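Tight junction protein ZO-3 (Homo sapiens, PDB 3KFV) links tight-junction membrane proteins such as claudins and occludin to the actin cytoskeleton as a MAGUK scaffold, here represented by its SH3 and guanylate kinase-like domains. Local coordinates at residues R130-P133 against Y134-V137; L203-P207 against S208-R212; Q281-K284 against A285-E289. All coordinates share one frame; numbering follows the deposited sequence.

Interaction 1: R130-P133 against Y134-V137; sequences RYPP and YERV
The Tyr131 ring approaches Glu135 obliquely, with CD1 4.3 Å from Glu135 OE2. The same ring stacks on His10, makes a cation-pi contact with Arg8 and meets Tyr215 edge-to-face. The Tyr134 ring has the Pro133 carbonyl oxygen at its edge, near the ring plane, with Tyr134 CD1 3.3 Å from Pro133 O; it also meets the ring of Trp49, the planes at about 30°. Tyr134 CG lies beside the backbone N and anti to the carbonyl carbon (chi1 -81°), which brings that edge back against the preceding peptide while the bond to CB leaves the turn. The link between the two aromatic residues is a pair of prolines. Pro132 CB and CG rest against the Tyr134 carbonyl, 3.5 Å and 3.6 Å from its O, and Pro132 CD comes within 4.3 Å of Glu135 CB. Pro132 O is 3.1 Å from Tyr134 N, but the angle is too poor for a hydrogen bond. Glu135 runs out extended (chi1 -173°), carrying its carboxylate to the Tyr131 side. There OE2 forms a salt bridge with Arg8 and a hydrogen bond with His10 NE2, which probably offsets the charge of this buried carboxylate. Just upstream, Arg130 closes helix 123-129 in a Schellman motif with positive phi. The chain then enters strand 134-141, which lies antiparallel between strands 5-9 and 294-298 of the SH3 sheet, while Pro133 and Tyr134 pack on helix 69-82 and Tyr134 OH bonds to Pro67 O.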
loop_
_atom_site.group_PDB
_atom_site.type_symbol
_atom_site.label_atom_id
_atom_site.label_comp_id
_atom_site.label_asym_id
_atom_site.label_seq_id
_atom_site.Cartn_x
_atom_site.Cartn_y
_atom_site.Cartn_z
ATOM N N ARG A 130 7.384 12.142 13.778
ATOM C CA ARG A 130 7.218 13.561 14.106
ATOM C C ARG A 130 6.289 14.287 13.131
ATOM O O ARG A 130 6.458 15.485 12.882
ATOM C CB ARG A 130 8.569 14.278 14.159
ATOM C CG ARG A 130 9.464 13.856 15.312
ATOM C CD ARG A 130 10.862 14.460 15.160
ATOM N N TYR A 131 5.316 13.567 12.578
ATOM C CA TYR A 131 4.334 14.188 11.695
ATOM C C TYR A 131 3.405 15.128 12.467
ATOM O O TYR A 131 3.013 14.829 13.598
ATOM C CB TYR A 131 3.483 13.129 11.002
ATOM C CG TYR A 131 4.243 12.143 10.171
ATOM C CD1 TYR A 131 5.017 12.561 9.096
ATOM C CD2 TYR A 131 4.166 10.782 10.436
ATOM C CE1 TYR A 131 5.711 11.652 8.319
ATOM C CE2 TYR A 131 4.856 9.864 9.664
ATOM C CZ TYR A 131 5.624 10.306 8.607
ATOM O OH TYR A 131 6.307 9.395 7.836
ATOM N N PRO A 132 3.031 16.258 11.845
ATOM C CA PRO A 132 2.058 17.179 12.435
ATOM C C PRO A 132 0.641 16.704 12.117
ATOM O O PRO A 132 0.466 15.902 11.196
ATOM C CB PRO A 132 2.330 18.498 11.701
ATOM C CG PRO A 132 3.367 18.182 10.614
ATOM C CD PRO A 132 3.451 16.698 10.506
ATOM N N PRO A 133 -0.358 17.185 12.874
ATOM C CA PRO A 133 -1.758 16.840 12.609
ATOM C C PRO A 133 -2.090 16.968 11.124
ATOM O O PRO A 133 -2.710 16.070 10.550
ATOM C CB PRO A 133 -2.525 17.885 13.416
ATOM C CG PRO A 133 -1.622 18.185 14.567
ATOM C CD PRO A 133 -0.214 18.069 14.044
ATOM N N TYR A 134 -1.684 18.078 10.515
ATOM C CA TYR A 134 -1.850 18.268 9.082
ATOM C C TYR A 134 -0.486 18.392 8.430
ATOM O O TYR A 134 0.367 19.168 8.884
ATOM C CB TYR A 134 -2.657 19.529 8.770
ATOM C CG TYR A 134 -4.156 19.382 8.881
ATOM C CD1 TYR A 134 -4.750 18.135 9.060
ATOM C CD2 TYR A 134 -4.983 20.494 8.776
ATOM C CE1 TYR A 134 -6.125 18.005 9.154
ATOM C CE2 TYR A 134 -6.357 20.374 8.867
ATOM C CZ TYR A 134 -6.923 19.131 9.056
ATOM O OH TYR A 134 -8.293 19.025 9.137
ATOM N N GLU A 135 -0.287 17.637 7.355
ATOM C CA GLU A 135 0.963 17.673 6.612
ATOM C C GLU A 135 0.662 18.031 5.172
ATOM O O GLU A 135 0.020 17.263 4.461
ATOM C CB GLU A 135 1.643 16.306 6.672
ATOM C CG GLU A 135 3.031 16.260 6.084
ATOM C CD GLU A 135 3.478 14.847 5.745
ATOM O OE1 GLU A 135 4.667 14.660 5.388
ATOM O OE2 GLU A 135 2.641 13.919 5.825
ATOM N N ARG A 136 1.103 19.202 4.736
ATOM C CA ARG A 136 0.939 19.566 3.335
ATOM C C ARG A 136 1.781 18.640 2.467
ATOM O O ARG A 136 2.973 18.456 2.721
ATOM C CB ARG A 136 1.315 21.033 3.103
ATOM C CG ARG A 136 0.321 22.026 3.699
ATOM C CD ARG A 136 0.578 23.453 3.219
ATOM N NE ARG A 136 0.600 23.550 1.760
ATOM C CZ ARG A 136 0.470 24.684 1.077
ATOM N NH1 ARG A 136 0.300 25.836 1.716
ATOM N NH2 ARG A 136 0.500 24.665 -0.249
ATOM N N VAL A 137 1.155 18.044 1.455
ATOM C CA VAL A 137 1.844 17.114 0.561
ATOM C C VAL A 137 1.689 17.517 -0.905
ATOM O O VAL A 137 0.734 18.197 -1.277
ATOM C CB VAL A 137 1.331 15.649 0.727
ATOM C CG1 VAL A 137 1.741 15.068 2.066
ATOM C CG2 VAL A 137 -0.172 15.579 0.547
#

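Interaction 2: L203-P207 against S208-R212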
loop_
_atom_site.group_PDB
_atom_site.type_symbol
_atom_site.label_atom_id
_atom_site.label_comp_id
_atom_site.label_asym_id
_atom_site.label_seq_id
_atom_site.Cartn_x
_atom_site.Cartn_y
_atom_site.Cartn_z
ATOM N N LEU A 203 8.315 -7.924 -1.368
ATOM C CA LEU A 203 7.736 -8.209 -0.053
ATOM C C LEU A 203 6.563 -9.182 -0.097
ATOM O O LEU A 203 5.665 -9.066 -0.937
ATOM C CB LEU A 203 7.258 -6.921 0.603
ATOM C CG LEU A 203 8.297 -5.870 0.965
ATOM C CD1 LEU A 203 7.630 -4.523 1.103
ATOM C CD2 LEU A 203 8.978 -6.271 2.255
ATOM N N ASP A 204 6.579 -10.139 0.824
ATOM C CA ASP A 204 5.450 -11.025 1.039
ATOM C C ASP A 204 4.959 -10.744 2.440
ATOM O O ASP A 204 5.510 -11.277 3.407
ATOM C CB ASP A 204 5.873 -12.488 0.943
ATOM C CG ASP A 204 4.686 -13.430 0.955
ATOM O OD1 ASP A 204 3.549 -12.941 0.743
ATOM O OD2 ASP A 204 4.884 -14.649 1.170
ATOM N N VAL A 205 3.937 -9.900 2.554
ATOM C CA VAL A 205 3.542 -9.378 3.853
ATOM C C VAL A 205 2.035 -9.255 4.027
ATOM O O VAL A 205 1.263 -9.502 3.106
ATOM C CB VAL A 205 4.195 -8.006 4.127
ATOM C CG1 VAL A 205 5.673 -8.174 4.458
ATOM C CG2 VAL A 205 3.994 -7.063 2.941
ATOM N N THR A 206 1.636 -8.865 5.229
ATOM C CA THR A 206 0.234 -8.740 5.581
ATOM C C THR A 206 -0.301 -7.372 5.176
ATOM O O THR A 206 0.471 -6.451 4.899
ATOM C CB THR A 206 0.053 -8.880 7.099
ATOM O OG1 THR A 206 0.806 -7.851 7.759
ATOM C CG2 THR A 206 0.534 -10.245 7.574
ATOM N N PRO A 207 -1.635 -7.237 5.136
ATOM C CA PRO A 207 -2.273 -5.933 4.945
ATOM C C PRO A 207 -1.758 -4.904 5.946
ATOM O O PRO A 207 -1.563 -3.740 5.582
ATOM C CB PRO A 207 -3.744 -6.240 5.206
ATOM C CG PRO A 207 -3.902 -7.647 4.729
ATOM C CD PRO A 207 -2.609 -8.342 5.082
ATOM N N SER A 208 -1.541 -5.328 7.190
ATOM C CA SER A 208 -1.038 -4.431 8.227
ATOM C C SER A 208 0.316 -3.861 7.843
ATOM O O SER A 208 0.523 -2.649 7.900
ATOM C CB SER A 208 -0.941 -5.154 9.567
ATOM O OG SER A 208 -2.169 -5.786 9.885
ATOM N N ALA A 209 1.237 -4.737 7.448
ATOM C CA ALA A 209 2.537 -4.297 6.950
ATOM C C ALA A 209 2.396 -3.246 5.844
ATOM O O ALA A 209 3.124 -2.247 5.815
ATOM C CB ALA A 209 3.331 -5.483 6.439
ATOM N N ILE A 210 1.454 -3.480 4.936
ATOM C CA ILE A 210 1.238 -2.578 3.816
ATOM C C ILE A 210 0.805 -1.184 4.264
ATOM O O ILE A 210 1.264 -0.189 3.710
ATOM C CB ILE A 210 0.213 -3.151 2.830
ATOM C CG1 ILE A 210 0.693 -4.499 2.306
ATOM C CG2 ILE A 210 -0.019 -2.191 1.677
ATOM C CD1 ILE A 210 -0.295 -5.181 1.388
ATOM N N GLU A 211 -0.067 -1.111 5.264
ATOM C CA GLU A 211 -0.539 0.174 5.781
ATOM C C GLU A 211 0.591 0.989 6.413
ATOM O O GLU A 211 0.630 2.212 6.295
ATOM C CB GLU A 211 -1.681 -0.033 6.783
ATOM C CG GLU A 211 -2.835 -0.856 6.231
ATOM C CD GLU A 211 -4.079 -0.836 7.114
ATOM O OE1 GLU A 211 -4.050 -0.187 8.185
ATOM O OE2 GLU A 211 -5.092 -1.475 6.732
ATOM N N ARG A 212 1.507 0.306 7.088
ATOM C CA ARG A 212 2.671 0.966 7.666
ATOM C C ARG A 212 3.569 1.556 6.578
ATOM O O ARG A 212 4.020 2.698 6.687
ATOM C CB ARG A 212 3.466 -0.009 8.548
ATOM C CG ARG A 212 2.817 -0.318 9.896
ATOM C CD ARG A 212 3.777 -1.034 10.843
ATOM N NE ARG A 212 4.143 -2.360 10.350
ATOM C CZ ARG A 212 3.464 -3.477 10.607
ATOM N NH1 ARG A 212 2.372 -3.434 11.365
ATOM N NH2 ARG A 212 3.876 -4.639 10.104
#
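Thr206 caps helix 207-215 at the residue just before it, and its side chain meets the first turn of that helix. CB lies 3.9 Å from Ser208 N. One bond further, OG1 accepts from Ala209 N at 3.2 Å, nearly straight with an N-H...O angle of 173°, and also rests 3.7 Å from Ser208 CB. A chi1 of 60° sets OG1 between the backbone N and the carbonyl carbon, facing the amide of Ala209; this is an N-cap. The Thr206 carbonyl serves the helix too, accepting from Ile210 N at 3.1 Å, and Pro207 O takes Glu211 N at 3.0 Å to continue the helical pattern. Beside the cap, apolar side chains meet. Val205 CB packs 3.5 Å from Ala209 CB, and Val205 CG2 reaches Ile210 CG1 at 4.2 Å. That second pair joins the residue before the cap to the fourth residue after it, a hydrophobic staple. Val205 and Ile210 both also touch Val149 of strand 148-151, which ties the helix start to the parallel sheet of the guanylate kinase-like domain, and Pro207 packs on helix 248-262. Chemically, Pro207 has no amide hydrogen to offer at the helix start, whereas Ala209 N, which has no earlier helical carbonyl to use, is satisfied by the threonine hydroxyl acting as acceptor.

Interaction 3: Q281-K284 against A285-E289; sequences QELK and AIIRE
Ala285 N donates to Gln281 O at 3.1 Å, the first of four i to i+4 bonds from residues 285-288 back to 281-284, in alpha-helix 278-290, which flanks the parallel sheet of the guanylate kinase-like domain. The Ala285 methyl group lies 3.7 Å from Glu282 O. Ile286 follows: its N bonds to Glu282 O, and its CG1 doubles back to within 3.2 Å of that same oxygen, so one carbonyl receives both the amide and the flank of the isoleucine. The Ile286 side chain then packs on Ala268 and Ile270 of strand 268-272. Ile287 N donates to Leu283 O, and the two side chains cross obliquely, CD1 to CD1 3.9 Å. Leu283 holds CG anti to its amide nitrogen (chi1 175°), which brings CD1 to the Ile287 CD1 methyl; Leu283 also touches strand 221-227, and Ile287 meets Leu162 of helix 155-165. Arg288 N reaches Lys284 O at 3.3 Å, with the donor tilted 28° from the carbonyl plane. The arginine side chain runs out extended to NE, and its NH1 lies 3.9 Å from Lys284 CB. The lysine bends at chi3 and gives its NZ to a salt bridge with Glu165, which probably offsets the like charge of the nearby arginine. Glu289 completes the sequence through its backbone, its N donating to Ala285 O at 3.0 Å.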
loop_
_atom_site.group_PDB
_atom_site.type_symbol
_atom_site.label_atom_id
_atom_site.label_comp_id
_atom_site.label_asym_id
_atom_site.label_seq_id
_atom_site.Cartn_x
_atom_site.Cartn_y
_atom_site.Cartn_z
ATOM N N GLN A 281 4.120 -11.802 -17.260
ATOM C CA GLN A 281 4.386 -10.717 -18.202
ATOM C C GLN A 281 3.696 -9.426 -17.758
ATOM O O GLN A 281 4.345 -8.388 -17.584
ATOM C CB GLN A 281 3.925 -11.098 -19.611
ATOM C CG GLN A 281 4.720 -12.236 -20.249
ATOM C CD GLN A 281 6.170 -11.868 -20.519
ATOM O OE1 GLN A 281 7.087 -12.413 -19.900
ATOM N NE2 GLN A 281 6.383 -10.938 -21.441
ATOM N N GLU A 282 2.379 -9.497 -17.578
ATOM C CA GLU A 282 1.615 -8.369 -17.055
ATOM C C GLU A 282 2.218 -7.854 -15.753
ATOM O O GLU A 282 2.300 -6.645 -15.536
ATOM C CB GLU A 282 0.145 -8.750 -16.871
ATOM C CG GLU A 282 -0.719 -8.379 -18.076
ATOM C CD GLU A 282 -1.978 -9.234 -18.221
ATOM O OE1 GLU A 282 -2.714 -9.423 -17.223
ATOM O OE2 GLU A 282 -2.239 -9.703 -19.353
ATOM N N LEU A 283 2.655 -8.767 -14.894
ATOM C CA LEU A 283 3.289 -8.359 -13.647
ATOM C C LEU A 283 4.435 -7.407 -13.939
ATOM O O LEU A 283 4.437 -6.275 -13.468
ATOM C CB LEU A 283 3.791 -9.568 -12.857
ATOM C CG LEU A 283 4.584 -9.285 -11.574
ATOM C CD1 LEU A 283 3.854 -8.316 -10.650
ATOM C CD2 LEU A 283 4.911 -10.577 -10.837
ATOM N N LYS A 284 5.396 -7.866 -14.734
ATOM C CA LYS A 284 6.610 -7.097 -14.999
ATOM C C LYS A 284 6.307 -5.724 -15.587
ATOM O O LYS A 284 6.954 -4.738 -15.248
ATOM C CB LYS A 284 7.558 -7.879 -15.909
ATOM C CG LYS A 284 8.349 -8.959 -15.191
ATOM C CD LYS A 284 9.443 -9.529 -16.082
ATOM C CE LYS A 284 8.862 -10.302 -17.251
ATOM N NZ LYS A 284 9.912 -10.745 -18.202
ATOM N N ALA A 285 5.311 -5.670 -16.465
ATOM C CA ALA A 285 4.905 -4.416 -17.088
ATOM C C ALA A 285 4.280 -3.474 -16.054
ATOM O O ALA A 285 4.510 -2.262 -16.074
ATOM C CB ALA A 285 3.935 -4.690 -18.226
ATOM N N ILE A 286 3.497 -4.043 -15.144
ATOM C CA ILE A 286 2.833 -3.261 -14.117
ATOM C C ILE A 286 3.814 -2.646 -13.114
ATOM O O ILE A 286 3.602 -1.534 -12.631
ATOM C CB ILE A 286 1.765 -4.095 -13.391
ATOM C CG1 ILE A 286 0.532 -4.243 -14.285
ATOM C CG2 ILE A 286 1.400 -3.470 -12.053
ATOM C CD1 ILE A 286 -0.530 -5.145 -13.717
ATOM N N ILE A 287 4.891 -3.357 -12.803
ATOM C CA ILE A 287 5.891 -2.818 -11.893
ATOM C C ILE A 287 6.630 -1.631 -12.523
ATOM O O ILE A 287 6.787 -0.584 -11.901
ATOM C CB ILE A 287 6.909 -3.886 -11.481
ATOM C CG1 ILE A 287 6.217 -5.019 -10.728
ATOM C CG2 ILE A 287 8.011 -3.275 -10.631
ATOM C CD1 ILE A 287 7.148 -6.174 -10.371
ATOM N N ARG A 288 7.078 -1.796 -13.763
ATOM C CA ARG A 288 7.803 -0.734 -14.455
ATOM C C ARG A 288 6.925 0.480 -14.744
ATOM O O ARG A 288 7.423 1.597 -14.864
ATOM C CB ARG A 288 8.405 -1.245 -15.763
ATOM C CG ARG A 288 9.529 -2.225 -15.583
ATOM C CD ARG A 288 10.155 -2.562 -16.921
ATOM N NE ARG A 288 11.016 -3.735 -16.832
ATOM C CZ ARG A 288 10.681 -4.942 -17.275
ATOM N NH1 ARG A 288 9.502 -5.144 -17.857
ATOM N NH2 ARG A 288 11.537 -5.946 -17.144
ATOM N N GLU A 289 5.624 0.259 -14.870
ATOM C CA GLU A 289 4.705 1.353 -15.147
ATOM C C GLU A 289 4.450 2.165 -13.895
ATOM O O GLU A 289 4.740 3.358 -13.842
ATOM C CB GLU A 289 3.381 0.810 -15.662
ATOM C CG GLU A 289 2.354 1.875 -15.951
ATOM C CD GLU A 289 0.969 1.281 -16.127
ATOM O OE1 GLU A 289 0.375 0.838 -15.108
ATOM O OE2 GLU A 289 0.478 1.245 -17.283
#

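Overall arrangement
The contacts follow one another along the chain in the order 1, 2, 3, and none touches another. Interaction 1 brings the chain into strand 134-141 of the antiparallel SH3 sheet. Interactions 2 and 3 belong to the guanylate kinase-like core, where helices 207-215 and 278-290 pack on its five-stranded parallel sheet. Centres of interactions 1 and 2 lie about 23 Å apart, those of 2 and 3 about 20 Å, and those of 1 and 3 about 33 Å, on opposite sides of the chain's centre. Strand 294-298, just after interaction 3, returns to pair with strand 134-141, so the kinase-like core is inserted between two SH3-sheet strands, as in other MAGUK proteins.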